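Local coordinates for protein methyl transferase from Methanosarcina acetivorans (Methanosarcina acetivorans, PDB 6MRO) that probably transfers methyl groups from S-adenosylmethionine, and binds S-adenosylhomocysteine and calcium ions, at residues A[13-16]-A[17-21]; A[71-74]-A[75-79]; A[118-121]-A[122-126]. The protein carries 1 engineered substitution. All coordinates share one frame; numbering follows the deposited sequence. Where two conformers were deposited one is given.

Contact 1 of 3, residues A[13-16]-A[17-21]. With SAH (S-adenosyl-L-homocysteine), chain B.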
ATOM      1  N   TRP A  13       1.565  -5.374 -11.644  1.00 17.49           N
ATOM      2  CA  TRP A  13       2.106  -5.204 -10.295  1.00 16.79           C
ATOM      3  C   TRP A  13       2.165  -6.513  -9.514  1.00 19.13           C
ATOM      4  O   TRP A  13       2.729  -6.540  -8.407  1.00 17.63           O
ATOM      5  CB  TRP A  13       1.257  -4.189  -9.506  1.00 17.61           C
ATOM      6  CG  TRP A  13      -0.175  -4.641  -9.405  1.00 19.08           C
ATOM      7  CD1 TRP A  13      -0.708  -5.497  -8.474  1.00 17.36           C
ATOM      8  CD2 TRP A  13      -1.247  -4.284 -10.285  1.00 19.60           C
ATOM      9  NE1 TRP A  13      -2.048  -5.697  -8.734  1.00 18.22           N
ATOM     10  CE2 TRP A  13      -2.404  -4.960  -9.834  1.00 17.73           C
ATOM     11  CE3 TRP A  13      -1.344  -3.451 -11.410  1.00 21.76           C
ATOM     12  CZ2 TRP A  13      -3.642  -4.827 -10.465  1.00 19.22           C
ATOM     13  CZ3 TRP A  13      -2.581  -3.326 -12.040  1.00 20.33           C
ATOM     14  CH2 TRP A  13      -3.710  -4.004 -11.558  1.00 20.64           C
ATOM     15  N   ASP A  14       1.591  -7.593 -10.053  1.00 18.80           N
ATOM     16  CA  ASP A  14       1.359  -8.802  -9.268  1.00 18.29           C
ATOM     17  C   ASP A  14       2.602  -9.694  -9.293  1.00 18.24           C
ATOM     18  O   ASP A  14       2.607 -10.809  -9.803  1.00 21.63           O
ATOM     19  CB  ASP A  14       0.117  -9.521  -9.785  1.00 19.52           C
ATOM     20  CG  ASP A  14      -0.293 -10.664  -8.913  1.00 22.42           C
ATOM     21  OD1 ASP A  14      -0.086 -10.559  -7.684  1.00 21.06           O
ATOM     22  OD2 ASP A  14      -0.803 -11.668  -9.471  1.00 23.88           O
ATOM     23  N   ILE A  15       3.681  -9.160  -8.708  1.00 19.69           N
ATOM     24  CA  ILE A  15       4.953  -9.873  -8.661  1.00 20.80           C
ATOM     25  C   ILE A  15       4.903 -10.983  -7.615  1.00 19.03           C
ATOM     26  O   ILE A  15       4.070 -10.984  -6.705  1.00 23.74           O
ATOM     27  CB  ILE A  15       6.123  -8.909  -8.396  1.00 22.70           C
ATOM     28  CG1 ILE A  15       5.883  -8.105  -7.110  1.00 18.02           C
ATOM     29  CG2 ILE A  15       6.351  -8.004  -9.607  1.00 23.84           C
ATOM     30  CD1 ILE A  15       7.111  -7.307  -6.676  1.00 18.42           C
ATOM     31  N   ASP A  16       5.820 -11.945  -7.752  0.80 22.39           N
ATOM     32  CA  ASP A  16       5.853 -13.138  -6.918  0.80 23.36           C
ATOM     33  C   ASP A  16       6.720 -12.966  -5.680  0.80 23.08           C
ATOM     34  O   ASP A  16       7.238 -13.957  -5.155  0.80 22.53           O
ATOM     35  CB  ASP A  16       6.324 -14.348  -7.743  0.80 28.78           C
ATOM     36  CG  ASP A  16       7.807 -14.292  -8.125  0.80 31.92           C
ATOM     37  OD1 ASP A  16       8.555 -13.367  -7.740  0.80 22.58           O
ATOM     38  OD2 ASP A  16       8.236 -15.218  -8.840  0.80 39.44           O
ATOM     39  N   HIS A  17       6.905 -11.735  -5.217  1.00 20.63           N
ATOM     40  CA  HIS A  17       7.714 -11.458  -4.041  1.00 22.72           C
ATOM     41  C   HIS A  17       7.252 -10.125  -3.464  1.00 18.57           C
ATOM     42  O   HIS A  17       6.537  -9.369  -4.132  1.00 18.98           O
ATOM     43  CB  HIS A  17       9.217 -11.430  -4.390  1.00 23.46           C
ATOM     44  CG  HIS A  17       9.576 -10.496  -5.509  1.00 20.93           C
ATOM     45  ND1 HIS A  17       9.417 -10.831  -6.838  1.00 25.53           N
ATOM     46  CD2 HIS A  17      10.136  -9.263  -5.497  1.00 23.97           C
ATOM     47  CE1 HIS A  17       9.849  -9.838  -7.597  1.00 23.42           C
ATOM     48  NE2 HIS A  17      10.286  -8.869  -6.810  1.00 25.72           N
ATOM     49  N   PRO A  18       7.625  -9.811  -2.225  1.00 19.08           N
ATOM     50  CA  PRO A  18       7.318  -8.480  -1.695  1.00 18.01           C
ATOM     51  C   PRO A  18       8.061  -7.425  -2.489  1.00 17.96           C
ATOM     52  O   PRO A  18       9.116  -7.690  -3.062  1.00 18.30           O
ATOM     53  CB  PRO A  18       7.824  -8.541  -0.246  1.00 19.46           C
ATOM     54  CG  PRO A  18       7.909 -10.017   0.063  1.00 23.68           C
ATOM     55  CD  PRO A  18       8.286 -10.667  -1.227  1.00 21.63           C
ATOM     56  N   GLN A  19       7.499  -6.218  -2.525  1.00 18.53           N
ATOM     57  CA  GLN A  19       8.206  -5.116  -3.160  1.00 16.50           C
ATOM     58  C   GLN A  19       9.507  -4.831  -2.411  1.00 17.25           C
ATOM     59  O   GLN A  19       9.513  -4.778  -1.176  1.00 19.36           O
ATOM     60  CB  GLN A  19       7.343  -3.852  -3.196  1.00 17.95           C
ATOM     61  CG  GLN A  19       6.290  -3.895  -4.290  1.00 16.54           C
ATOM     62  CD  GLN A  19       6.892  -3.722  -5.653  1.00 17.88           C
ATOM     63  OE1 GLN A  19       8.062  -3.363  -5.788  1.00 18.83           O
ATOM     64  NE2 GLN A  19       6.120  -4.042  -6.679  1.00 16.02           N
ATOM     65  N   PRO A  20      10.616  -4.630  -3.126  1.00 17.96           N
ATOM     66  CA  PRO A  20      11.885  -4.379  -2.426  1.00 21.31           C
ATOM     67  C   PRO A  20      11.837  -3.175  -1.506  1.00 21.97           C
ATOM     68  O   PRO A  20      12.460  -3.211  -0.436  1.00 21.44           O
ATOM     69  CB  PRO A  20      12.882  -4.194  -3.575  1.00 23.97           C
ATOM     70  CG  PRO A  20      12.321  -5.041  -4.672  1.00 25.26           C
ATOM     71  CD  PRO A  20      10.823  -4.996  -4.540  1.00 19.83           C
ATOM     72  N   ALA A  21      11.094  -2.125  -1.863  1.00 19.95           N
ATOM     73  CA  ALA A  21      11.043  -0.946  -0.997  1.00 23.79           C
ATOM     74  C   ALA A  21      10.496  -1.298   0.379  1.00 21.90           C
ATOM     75  O   ALA A  21      10.959  -0.767   1.395  1.00 21.47           O
ATOM     76  CB  ALA A  21      10.206   0.158  -1.647  1.00 21.31           C
TER
HETATM   77  N   SAH B 201      -0.641  -3.938  -3.115  1.00 14.59           N
HETATM   78  CA  SAH B 201      -0.741  -5.005  -4.129  1.00 14.90           C
HETATM   79  CB  SAH B 201      -1.758  -4.630  -5.200  1.00 15.24           C
HETATM   80  CG  SAH B 201      -1.522  -3.250  -5.814  1.00 17.86           C
HETATM   81  SD  SAH B 201      -2.607  -2.885  -7.213  1.00 18.28           S
HETATM   82  C   SAH B 201       0.601  -5.297  -4.779  1.00 19.19           C
HETATM   83  O   SAH B 201       1.587  -4.580  -4.549  1.00 17.37           O
HETATM   84  OXT SAH B 201       0.708  -6.257  -5.559  1.00 20.22           O
HETATM   85  C5' SAH B 201      -3.827  -1.889  -6.303  1.00 18.96           C
HETATM   86  C4' SAH B 201      -4.822  -2.740  -5.510  1.00 19.05           C
HETATM   87  O4' SAH B 201      -5.737  -1.878  -4.846  1.00 22.38           O
HETATM   88  C3' SAH B 201      -5.647  -3.721  -6.340  1.00 16.93           C
HETATM   89  O3' SAH B 201      -5.476  -5.013  -5.776  1.00 16.83           O
HETATM   90  C2' SAH B 201      -7.070  -3.194  -6.217  1.00 19.04           C
HETATM   91  O2' SAH B 201      -8.080  -4.192  -6.229  1.00 20.99           O
HETATM   92  C1' SAH B 201      -7.025  -2.458  -4.889  1.00 17.40           C
HETATM   93  N9  SAH B 201      -8.003  -1.377  -4.725  1.00 22.07           N
HETATM   94  C8  SAH B 201      -8.314  -0.364  -5.607  1.00 23.00           C
HETATM   95  N7  SAH B 201      -9.225   0.436  -5.027  1.00 22.27           N
HETATM   96  C5  SAH B 201      -9.482  -0.039  -3.784  1.00 22.76           C
HETATM   97  C6  SAH B 201     -10.330   0.382  -2.763  1.00 24.55           C
HETATM   98  N6  SAH B 201     -11.093   1.456  -2.915  1.00 26.03           N
HETATM   99  N1  SAH B 201     -10.372  -0.330  -1.593  1.00 19.99           N
HETATM  100  C2  SAH B 201      -9.579  -1.449  -1.421  1.00 19.05           C
HETATM  101  N3  SAH B 201      -8.749  -1.879  -2.433  1.00 19.09           N
HETATM  102  C4  SAH B 201      -8.702  -1.166  -3.585  1.00 19.76           C
HETATM  103  O   HOH W   1       3.503  -5.047  -6.244  1.00 22.61           O

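Contact 2 of 3, residues A[71-74]-A[75-79]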
ATOM      1  N   LYS A  71      -5.220 -15.391   0.715  1.00 21.96           N
ATOM      2  CA  LYS A  71      -5.489 -16.329   1.803  1.00 27.58           C
ATOM      3  C   LYS A  71      -4.811 -17.670   1.560  1.00 25.72           C
ATOM      4  O   LYS A  71      -4.162 -18.220   2.456  1.00 26.61           O
ATOM      5  CB  LYS A  71      -6.995 -16.518   1.962  1.00 26.63           C
ATOM      6  CG  LYS A  71      -7.745 -15.343   2.543  1.00 30.54           C
ATOM      7  CD  LYS A  71      -9.237 -15.665   2.602  1.00 37.78           C
ATOM      8  CE  LYS A  71     -10.007 -14.646   3.435  1.00 38.69           C
ATOM      9  NZ  LYS A  71     -11.475 -14.823   3.250  1.00 39.98           N
ATOM     10  N   ALA A  72      -4.958 -18.217   0.349  1.00 29.76           N
ATOM     11  CA  ALA A  72      -4.352 -19.511   0.032  1.00 31.27           C
ATOM     12  C   ALA A  72      -2.832 -19.458   0.140  1.00 27.24           C
ATOM     13  O   ALA A  72      -2.194 -20.429   0.567  1.00 29.97           O
ATOM     14  CB  ALA A  72      -4.773 -19.950  -1.370  1.00 34.03           C
ATOM     15  N   LYS A  73      -2.236 -18.335  -0.257  1.00 25.37           N
ATOM     16  CA  LYS A  73      -0.793 -18.162  -0.149  1.00 26.47           C
ATOM     17  C   LYS A  73      -0.350 -18.192   1.310  1.00 28.44           C
ATOM     18  O   LYS A  73       0.620 -18.876   1.666  1.00 28.40           O
ATOM     19  CB  LYS A  73      -0.402 -16.834  -0.807  1.00 29.13           C
ATOM     20  CG  LYS A  73       0.993 -16.728  -1.360  1.00 32.17           C
ATOM     21  CD  LYS A  73       1.205 -15.323  -1.971  1.00 31.17           C
ATOM     22  CE  LYS A  73       0.589 -15.218  -3.370  1.00 28.97           C
ATOM     23  NZ  LYS A  73       0.997 -13.969  -4.078  1.00 26.82           N
ATOM     24  N   ALA A  74      -1.047 -17.437   2.165  1.00 26.31           N
ATOM     25  CA  ALA A  74      -0.743 -17.440   3.591  1.00 29.86           C
ATOM     26  C   ALA A  74      -0.890 -18.837   4.184  1.00 30.87           C
ATOM     27  O   ALA A  74      -0.062 -19.264   4.998  1.00 33.60           O
ATOM     28  CB  ALA A  74      -1.651 -16.447   4.321  1.00 29.63           C
ATOM     29  N   ILE A  75      -1.930 -19.568   3.783  1.00 28.61           N
ATOM     30  CA  ILE A  75      -2.114 -20.933   4.271  1.00 32.79           C
ATOM     31  C   ILE A  75      -0.961 -21.814   3.805  1.00 38.01           C
ATOM     32  O   ILE A  75      -0.371 -22.568   4.590  1.00 41.63           O
ATOM     33  CB  ILE A  75      -3.475 -21.481   3.808  1.00 37.55           C
ATOM     34  CG1 ILE A  75      -4.606 -20.809   4.595  1.00 40.08           C
ATOM     35  CG2 ILE A  75      -3.533 -23.003   3.957  1.00 38.36           C
ATOM     36  CD1 ILE A  75      -5.928 -20.785   3.861  1.00 41.63           C
ATOM     37  N   GLU A  76      -0.604 -21.707   2.522  1.00 38.55           N
ATOM     38  CA  GLU A  76       0.511 -22.481   1.986  1.00 41.16           C
ATOM     39  C   GLU A  76       1.806 -22.185   2.727  1.00 39.68           C
ATOM     40  O   GLU A  76       2.585 -23.099   3.020  1.00 39.19           O
ATOM     41  CB  GLU A  76       0.678 -22.194   0.491  1.00 43.62           C
ATOM     42  CG  GLU A  76       1.442 -23.271  -0.252  1.00 46.90           C
ATOM     43  CD  GLU A  76       0.780 -24.639  -0.147  1.00 51.88           C
ATOM     44  OE1 GLU A  76       1.224 -25.456   0.686  1.00 56.98           O
ATOM     45  OE2 GLU A  76      -0.175 -24.902  -0.906  1.00 53.29           O
ATOM     46  N   ARG A  77       2.049 -20.920   3.053  1.00 38.49           N
ATOM     47  CA  ARG A  77       3.304 -20.518   3.669  1.00 38.51           C
ATOM     48  C   ARG A  77       3.241 -20.490   5.192  1.00 35.70           C
ATOM     49  O   ARG A  77       4.158 -19.951   5.824  1.00 39.75           O
ATOM     50  CB  ARG A  77       3.730 -19.158   3.125  1.00 38.64           C
ATOM     51  CG  ARG A  77       3.896 -19.186   1.623  1.00 39.01           C
ATOM     52  CD  ARG A  77       3.934 -17.802   1.032  1.00 39.76           C
ATOM     53  NE  ARG A  77       4.093 -17.851  -0.419  1.00 40.94           N
ATOM     54  CZ  ARG A  77       4.264 -16.779  -1.190  1.00 41.85           C
ATOM     55  NH1 ARG A  77       4.290 -15.567  -0.651  1.00 38.77           N
ATOM     56  NH2 ARG A  77       4.396 -16.921  -2.501  1.00 46.67           N
ATOM     57  N   HIS A  78       2.185 -21.053   5.785  1.00 31.66           N
ATOM     58  CA  HIS A  78       2.082 -21.243   7.233  1.00 34.68           C
ATOM     59  C   HIS A  78       2.208 -19.920   7.981  1.00 35.91           C
ATOM     60  O   HIS A  78       2.943 -19.797   8.963  1.00 39.74           O
ATOM     61  CB  HIS A  78       3.117 -22.257   7.723  1.00 40.12           C
ATOM     62  CG  HIS A  78       3.180 -23.489   6.876  1.00 52.07           C
ATOM     63  ND1 HIS A  78       2.241 -24.496   6.959  1.00 56.65           N
ATOM     64  CD2 HIS A  78       4.047 -23.861   5.904  1.00 55.01           C
ATOM     65  CE1 HIS A  78       2.537 -25.443   6.086  1.00 58.16           C
ATOM     66  NE2 HIS A  78       3.627 -25.081   5.432  1.00 57.25           N
ATOM     67  N   VAL A  79       1.454 -18.945   7.546  1.00 34.70           N
ATOM     68  CA  VAL A  79       1.485 -17.650   8.153  1.00 33.60           C
ATOM     69  C   VAL A  79       0.066 -17.186   8.410  1.00 31.36           C
ATOM     70  O   VAL A  79      -0.795 -17.447   7.665  1.00 33.08           O
ATOM     71  CB  VAL A  79       2.215 -16.664   7.217  1.00 36.53           C
ATOM     72  CG1 VAL A  79       2.158 -15.282   7.769  1.00 37.65           C
ATOM     73  CG2 VAL A  79       3.628 -17.064   6.981  1.00 40.87           C
TER

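Contact 3 of 3, residues A[118-121]-A[122-126]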
ATOM      1  N   LEU A 118      -9.088  13.092  -1.004  1.00 36.06           N
ATOM      2  CA  LEU A 118      -9.253  13.644   0.341  1.00 37.67           C
ATOM      3  C   LEU A 118      -9.873  12.613   1.273  1.00 35.11           C
ATOM      4  O   LEU A 118      -9.378  12.386   2.383  1.00 32.94           O
ATOM      5  CB  LEU A 118     -10.102  14.919   0.309  1.00 44.82           C
ATOM      6  CG  LEU A 118     -10.828  15.302   1.614  1.00 50.19           C
ATOM      7  CD1 LEU A 118      -9.850  15.603   2.752  1.00 52.66           C
ATOM      8  CD2 LEU A 118     -11.784  16.489   1.413  1.00 51.10           C
ATOM      9  N   LEU A 119     -10.961  11.978   0.826  1.00 35.42           N
ATOM     10  CA  LEU A 119     -11.584  10.905   1.596  1.00 35.72           C
ATOM     11  C   LEU A 119     -10.582   9.802   1.916  1.00 35.01           C
ATOM     12  O   LEU A 119     -10.547   9.284   3.039  1.00 37.07           O
ATOM     13  CB  LEU A 119     -12.770  10.339   0.814  1.00 39.02           C
ATOM     14  CG  LEU A 119     -13.640   9.283   1.489  1.00 41.07           C
ATOM     15  CD1 LEU A 119     -14.259   9.883   2.734  1.00 40.30           C
ATOM     16  CD2 LEU A 119     -14.713   8.760   0.537  1.00 39.98           C
ATOM     17  N   PHE A 120      -9.758   9.431   0.935  1.00 31.49           N
ATOM     18  CA  PHE A 120      -8.745   8.403   1.155  1.00 25.32           C
ATOM     19  C   PHE A 120      -7.817   8.787   2.303  1.00 25.99           C
ATOM     20  O   PHE A 120      -7.630   8.015   3.250  1.00 22.83           O
ATOM     21  CB  PHE A 120      -7.970   8.185  -0.142  1.00 26.01           C
ATOM     22  CG  PHE A 120      -6.813   7.234  -0.023  1.00 24.66           C
ATOM     23  CD1 PHE A 120      -5.526   7.716   0.138  1.00 26.98           C
ATOM     24  CD2 PHE A 120      -7.010   5.859  -0.101  1.00 22.92           C
ATOM     25  CE1 PHE A 120      -4.448   6.848   0.225  1.00 28.73           C
ATOM     26  CE2 PHE A 120      -5.930   4.984  -0.013  1.00 21.47           C
ATOM     27  CZ  PHE A 120      -4.647   5.490   0.148  1.00 23.37           C
ATOM     28  N   THR A 121      -7.242   9.992   2.249  1.00 29.45           N
ATOM     29  CA  THR A 121      -6.334  10.419   3.310  1.00 26.47           C
ATOM     30  C   THR A 121      -7.026  10.396   4.670  1.00 25.26           C
ATOM     31  O   THR A 121      -6.425   9.990   5.671  1.00 25.90           O
ATOM     32  CB  THR A 121      -5.781  11.822   3.028  1.00 28.64           C
ATOM     33  OG1 THR A 121      -6.853  12.780   2.975  1.00 32.57           O
ATOM     34  CG2 THR A 121      -5.022  11.856   1.727  1.00 28.95           C
ATOM     35  N   ARG A 122      -8.280  10.810   4.727  1.00 27.06           N
ATOM     36  CA  ARG A 122      -8.975  10.849   6.008  1.00 29.38           C
ATOM     37  C   ARG A 122      -9.202   9.477   6.605  1.00 29.41           C
ATOM     38  O   ARG A 122      -9.099   9.308   7.770  1.00 29.94           O
ATOM     39  CB  ARG A 122     -10.272  11.679   5.969  1.00 30.91           C
ATOM     40  CG  ARG A 122     -11.054  11.682   7.300  1.00 32.18           C
ATOM     41  CD  ARG A 122     -11.086  13.020   8.090  1.00 33.02           C
ATOM     42  NE  ARG A 122     -11.490  12.936   9.522  1.00 34.35           N
ATOM     43  CZ  ARG A 122     -12.651  13.357  10.041  1.00 35.63           C
ATOM     44  NH1 ARG A 122     -13.570  13.916   9.280  1.00 37.32           N
ATOM     45  NH2 ARG A 122     -12.902  13.210  11.323  1.00 35.64           N
ATOM     46  N   HIS A 123      -9.514   8.505   5.773  1.00 25.91           N
ATOM     47  CA  HIS A 123      -9.742   7.161   6.292  1.00 27.31           C
ATOM     48  C   HIS A 123      -8.449   6.522   6.764  1.00 27.95           C
ATOM     49  O   HIS A 123      -8.420   5.868   7.813  1.00 27.68           O
ATOM     50  CB  HIS A 123     -10.415   6.294   5.226  1.00 32.27           C
ATOM     51  CG  HIS A 123     -11.905   6.350   5.281  1.00 41.42           C
ATOM     52  ND1 HIS A 123     -12.640   7.296   4.600  1.00 45.81           N
ATOM     53  CD2 HIS A 123     -12.797   5.617   5.988  1.00 44.21           C
ATOM     54  CE1 HIS A 123     -13.923   7.125   4.862  1.00 46.10           C
ATOM     55  NE2 HIS A 123     -14.046   6.114   5.703  1.00 45.66           N
ATOM     56  N   VAL A 124      -7.371   6.684   5.991  1.00 24.49           N
ATOM     57  CA  VAL A 124      -6.072   6.181   6.418  1.00 25.25           C
ATOM     58  C   VAL A 124      -5.656   6.838   7.728  1.00 26.73           C
ATOM     59  O   VAL A 124      -5.208   6.168   8.670  1.00 24.53           O
ATOM     60  CB  VAL A 124      -5.023   6.412   5.315  1.00 23.09           C
ATOM     61  CG1 VAL A 124      -3.638   6.062   5.836  1.00 22.10           C
ATOM     62  CG2 VAL A 124      -5.373   5.598   4.066  1.00 20.72           C
ATOM     63  N   HIS A 125      -5.802   8.171   7.804  1.00 23.14           N
ATOM     64  CA  HIS A 125      -5.455   8.903   9.018  1.00 26.89           C
ATOM     65  C   HIS A 125      -6.247   8.385  10.213  1.00 25.44           C
ATOM     66  O   HIS A 125      -5.695   8.215  11.302  1.00 26.79           O
ATOM     67  CB  HIS A 125      -5.702  10.406   8.811  1.00 28.54           C
ATOM     68  CG  HIS A 125      -5.537  11.238  10.048  1.00 35.11           C
ATOM     69  ND1 HIS A 125      -4.352  11.862  10.376  1.00 35.02           N
ATOM     70  CD2 HIS A 125      -6.419  11.581  11.016  1.00 35.18           C
ATOM     71  CE1 HIS A 125      -4.501  12.531  11.507  1.00 35.21           C
ATOM     72  NE2 HIS A 125      -5.750  12.384  11.913  1.00 39.64           N
ATOM     73  N   LYS A 126      -7.531   8.078  10.007  1.00 28.33           N
ATOM     74  CA  LYS A 126      -8.405   7.697  11.116  1.00 26.56           C
ATOM     75  C   LYS A 126      -8.001   6.357  11.730  1.00 25.52           C
ATOM     76  O   LYS A 126      -7.973   6.225  12.955  1.00 26.24           O
ATOM     77  CB  LYS A 126      -9.857   7.659  10.633  1.00 29.97           C
ATOM     78  CG  LYS A 126     -10.882   7.315  11.704  1.00 38.84           C
ATOM     79  CD  LYS A 126     -12.276   7.182  11.099  1.00 43.28           C
ATOM     80  CE  LYS A 126     -13.291   6.730  12.146  1.00 48.54           C
ATOM     81  NZ  LYS A 126     -13.347   7.678  13.296  1.00 50.98           N
TER

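Contact 1 of 3, residues A[13-16]-A[17-21]
The imidazole of His17 carries Ile15 on one face and Asp16 at its edge. Ile15 CD1 sits over the face, 3.8 Å from the ring centroid, a CH-pi contact displaced toward the NE2 side, where CD1 to His17 NE2 is 3.5 Å. At the edge, His17 ND1 donates to OD1 of Asp16 in the conformer described here, one of two, over 2.8 Å. In that conformer the bond is nearly straight, 172° at the hydrogen, and OD1 lies in the ring plane, although the carboxylate plane itself is turned 65° from the ring. The other ring nitrogen, NE2, is hydrogen-bonded to Asp177 of strand 167-177, which probably does most to orient the ring.

Ile15 owes its reach to CG1 lying between backbone N and carbonyl carbon (chi1 56°), which directs CD1 toward the loop ahead. There CD1 also meets Gln19 NE2 at 3.4 Å, the two side chains crossing at roughly a right angle. Residues 13 to 19 belong to the loop between helices 2-6 and 20-27, which closes over the homocysteine end of the ligand in this Rossmann-type methyltransferase; Gln19 is the N-cap residue of the second helix.

Trp13 lays one indole face over the ligand sulfur, which is offset toward the rim; NE1 is hydrogen-bonded to Tyr7 OH. One water receives a hydrogen bond from Gln19 NE2 (2.8 Å) and donates to Trp13 O and to the ligand carboxylate oxygen O (2.6 Å). Gln19 OE1 accepts from the backbone N of Asp177, consistent with NE2 being turned to that water.

Contact 2 of 3, residues A[71-74]-A[75-79]
Glu76 N gives Ala72 O a 2.8 Å hydrogen bond with 162° at the hydrogen, one rung of the ladder that closes the last turns of helix 64-76. Ile75 N to Lys71 O repeats the i to i+4 spacing, and so does Arg77 N to Lys73 O, at 2.9 Å and a more bent 148°. The pattern then changes: Ala74 O is taken by Val79 N, five residues on, at 3.0 Å, while His78 N turns back to Ile75 O at 3.2 Å.

Among the side chains, Lys73 and Arg77 lie alongside each other, pointing the same way. Lys73 CG rests over the centre of one guanidinium face, 3.3 Å from Arg77 CZ, and Lys73 CD follows at 3.4 Å from Arg77 NH1, so the arginine packs flat on the lysine's methylenes. Arg77 runs extended from CG to NE, whereas the lysine bends at its third torsion (chi3 -80°), which carries its ammonium clear of the guanidinium: Lys73 NZ to Arg77 NH2 is 4.8 Å. Both charges are answered by Glu45, whose two carboxylate oxygens form one salt bridge each, and Lys73 NZ also bonds to Arg43 O. The pair thus joins the end of this helix to the start of helix 45-51, with Ile48 touching both side chains. Nearby, the Ala74 side chain touches Phe83 of strand 82-85.

His78, with its positive phi, is the C-prime residue of a Schellman motif, which ends the helix of the beta-alpha-beta unit running from strand 56-61 to strand 82-85.

Contact 3 of 3, residues A[118-121]-A[122-126]
Helix 114-127 of the Rossmann-type methyltransferase domain supplies both segments, and its successive turns meet through side chains four residues apart. Leu119 O takes two donors from His123: the backbone N at 3.0 Å and the ring ND1 at 3.3 Å. The oxygen lies in the imidazole plane, but ND1 stands above the carbonyl plane, 44° out of it. Leu119 runs alongside the ring and brings CD1 to 3.5 Å from His123 CE1, while His123 NE2 is hydrogen-bonded to Asp92, so both ring nitrogens are engaged, which probably limits the ring's rotation. A leucine in place of His123 would probably leave Asp92 OD1 without this mate and Leu119 O with its backbone donor as the remaining grip within the helix.

On the buried side, Val124 CG2 sits over one face of Phe120, 4.1 Å from the ring centroid and 14° off the normal, in a CH-pi contact. Tyr134 of strand 132-139 and Ile39 of strand 35-39 touch both residues, and Phe120 also packs on Val88, which binds the ligand.

Thr121 places OG1 between its backbone N and carbonyl carbon (chi1 61°), close enough to give a 2.6 Å hydrogen bond to Leu118 O, which also accepts Arg122 N at 3.0 Å. That hydroxyl bond to the preceding turn is a familiar feature of threonines within helices, here in one that packs against the central sheet of a Rossmann-type fold.

How the contacts relate
Along the chain the contacts come in series: contact 1 in the loop before helix 20-27 and its first residues, contact 2 at the end of helix 64-76 and contact 3 within helix 114-127. Contacts 2 and 3 share the methyltransferase domain but lie on opposite sides of the chain's centre, their own centres about 30 Å apart. Contact 1 is nearer to contact 2, centres about 16 Å apart, than to contact 3, about 25 Å. Arg43 links the first two: its guanidinium forms a salt bridge with Asp14, its backbone O accepts from Lys73 NZ. Only contact 1 touches the ligand; contact 3 lies behind Val88 of the pocket, its Phe120 side chain about 7 Å from SAH, and contact 2 is peripheral, the Lys73 side chain about 8 Å away.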